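Local coordinates for protein putative acyl-CoA thioester hydrolase YbhC (Escherichia coli K-12, PDB 3GRH) that is a putative thioesterase of the outer membrane, a lipoprotein of the pectinesterase family that does not bind pectin and lacks pectinesterase activity, at residues 121-126 with 194-199. Residues are numbered along the deposited sequence; the frame is centred on the assembly and turned at random.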
loop_
_atom_site.group_PDB
_atom_site.type_symbol
_atom_site.label_atom_id
_atom_site.label_comp_id
_atom_site.label_asym_id
_atom_site.label_seq_id
_atom_site.Cartn_x
_atom_site.Cartn_y
_atom_site.Cartn_z
ATOM N N VAL A 121 6.360 9.187 11.948
ATOM C CA VAL A 121 5.449 10.325 11.670
ATOM C C VAL A 121 4.085 9.665 11.782
ATOM O O VAL A 121 3.730 8.779 11.000
ATOM C CB VAL A 121 5.629 10.861 10.282
ATOM C CG1 VAL A 121 4.592 11.936 9.986
ATOM C CG2 VAL A 121 7.029 11.418 10.067
ATOM N N TYR A 122 3.313 10.110 12.745
ATOM C CA TYR A 122 1.937 9.631 12.955
ATOM C C TYR A 122 1.008 10.794 12.646
ATOM O O TYR A 122 1.132 11.900 13.207
ATOM C CB TYR A 122 1.752 9.241 14.378
ATOM C CG TYR A 122 2.374 7.940 14.845
ATOM C CD1 TYR A 122 3.136 7.128 13.990
ATOM C CD2 TYR A 122 2.284 7.596 16.158
ATOM C CE1 TYR A 122 3.739 5.987 14.437
ATOM C CE2 TYR A 122 2.901 6.473 16.595
ATOM C CZ TYR A 122 3.566 5.671 15.737
ATOM O OH TYR A 122 4.167 4.481 16.216
ATOM N N VAL A 123 0.099 10.564 11.694
ATOM C CA VAL A 123 -0.831 11.636 11.255
ATOM C C VAL A 123 -2.204 11.192 11.700
ATOM O O VAL A 123 -2.742 10.237 11.182
ATOM C CB VAL A 123 -0.835 11.862 9.741
ATOM C CG1 VAL A 123 -1.620 13.135 9.377
ATOM C CG2 VAL A 123 0.608 12.068 9.226
ATOM N N PRO A 124 -2.787 11.863 12.665
ATOM C CA PRO A 124 -4.067 11.400 13.211
ATOM C C PRO A 124 -5.253 11.756 12.383
ATOM O O PRO A 124 -5.192 12.553 11.444
ATOM C CB PRO A 124 -4.097 12.106 14.584
ATOM C CG PRO A 124 -3.366 13.305 14.347
ATOM C CD PRO A 124 -2.238 12.954 13.497
ATOM N N ALA A 125 -6.332 11.047 12.666
ATOM C CA ALA A 125 -7.629 11.448 12.134
ATOM C C ALA A 125 -7.909 12.885 12.597
ATOM O O ALA A 125 -7.605 13.282 13.728
ATOM C CB ALA A 125 -8.699 10.472 12.596
ATOM N N ALA A 126 -8.446 13.678 11.665
ATOM C CA ALA A 126 -8.678 15.091 11.901
ATOM C C ALA A 126 -9.748 15.505 10.932
ATOM O O ALA A 126 -9.916 14.877 9.930
ATOM C CB ALA A 126 -7.425 15.855 11.595
ATOM N N ALA A 194 5.057 0.445 11.712
ATOM C CA ALA A 194 5.137 1.471 10.673
ATOM C C ALA A 194 5.964 2.662 11.022
ATOM O O ALA A 194 5.761 3.222 12.114
ATOM C CB ALA A 194 3.677 1.925 10.193
ATOM N N VAL A 195 6.758 3.149 10.078
ATOM C CA VAL A 195 7.506 4.414 10.259
ATOM C C VAL A 195 6.542 5.581 10.120
ATOM O O VAL A 195 6.573 6.520 10.882
ATOM C CB VAL A 195 8.676 4.521 9.236
ATOM C CG1 VAL A 195 9.352 5.897 9.362
ATOM C CG2 VAL A 195 9.659 3.345 9.435
ATOM N N PHE A 196 5.735 5.556 9.064
ATOM C CA PHE A 196 4.773 6.597 8.746
ATOM C C PHE A 196 3.425 5.928 8.843
ATOM O O PHE A 196 3.143 4.995 8.111
ATOM C CB PHE A 196 5.026 7.135 7.320
ATOM C CG PHE A 196 4.378 8.387 7.014
ATOM C CD1 PHE A 196 5.116 9.571 6.858
ATOM C CD2 PHE A 196 3.048 8.472 6.925
ATOM C CE1 PHE A 196 4.500 10.734 6.573
ATOM C CE2 PHE A 196 2.395 9.729 6.683
ATOM C CZ PHE A 196 3.172 10.830 6.510
ATOM N N TRP A 197 2.593 6.409 9.761
ATOM C CA TRP A 197 1.243 5.851 9.966
ATOM C C TRP A 197 0.265 6.970 9.996
ATOM O O TRP A 197 0.356 7.881 10.775
ATOM C CB TRP A 197 1.206 5.135 11.281
ATOM C CG TRP A 197 -0.091 4.597 11.747
ATOM C CD1 TRP A 197 -1.223 4.413 11.016
ATOM C CD2 TRP A 197 -0.397 4.101 13.069
ATOM N NE1 TRP A 197 -2.209 3.896 11.810
ATOM C CE2 TRP A 197 -1.741 3.750 13.076
ATOM C CE3 TRP A 197 0.306 4.077 14.276
ATOM C CZ2 TRP A 197 -2.377 3.266 14.204
ATOM C CZ3 TRP A 197 -0.300 3.537 15.358
ATOM C CH2 TRP A 197 -1.616 3.168 15.341
ATOM N N SER A 198 -0.638 6.914 9.041
ATOM C CA SER A 198 -1.719 7.907 8.941
ATOM C C SER A 198 -3.080 7.321 9.110
ATOM O O SER A 198 -3.349 6.287 8.552
ATOM C CB SER A 198 -1.656 8.562 7.609
ATOM O OG SER A 198 -2.700 9.521 7.420
ATOM N N GLN A 199 -3.911 8.019 9.909
ATOM C CA GLN A 199 -5.340 7.783 9.903
ATOM C C GLN A 199 -6.088 8.965 9.326
ATOM O O GLN A 199 -7.323 9.068 9.438
ATOM C CB GLN A 199 -5.840 7.532 11.300
ATOM C CG GLN A 199 -5.144 6.365 11.941
ATOM C CD GLN A 199 -6.031 5.723 12.899
ATOM O OE1 GLN A 199 -6.695 6.403 13.705
ATOM N NE2 GLN A 199 -6.188 4.410 12.752
HETATM O O HOH W 1 4.661 2.710 14.385
#
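Trp197 turns the CE3 edge of its indole onto the face of the Tyr122 ring, a T-shaped pair with the centroids of the phenol and the six-membered indole ring 5.2 Å apart and planes at 72°. CE3 sits over the middle of the phenol, Trp197 CB lies against Tyr122 CD1, and Trp197 NE1 is hydrogen-bonded to Asp231 OD2. Tyr122 stacks on Tyr167 as well, and its OH donates to a water, 2.6 Å away, that in turn donates to the Ala194 carbonyl. On the face of the sheet carrying Val121, Val123 and Phe196, the end of the phenyl group comes under the two valines, with CG anti to the backbone N (chi1 -165°). Val121 CG1 makes a CH-pi contact over one ring face, 4.0 Å from the centroid, while Val123 CG2 meets the ring obliquely at CE2 and CZ. With Phe196 reduced to an alanine, both valines would probably lose their aromatic partner and a gap would open beside them. Between these layers run four parallel-strand hydrogen bonds, from Val121 N to Val195 O (2.9 Å) through to Gln199 N to Val123 O (2.8 Å). Backbone bonds thus join successive coils of the pectinesterase-type right-handed parallel beta-helix, with aliphatic-aromatic packing on one face and an aromatic pair plus water bridge on the other.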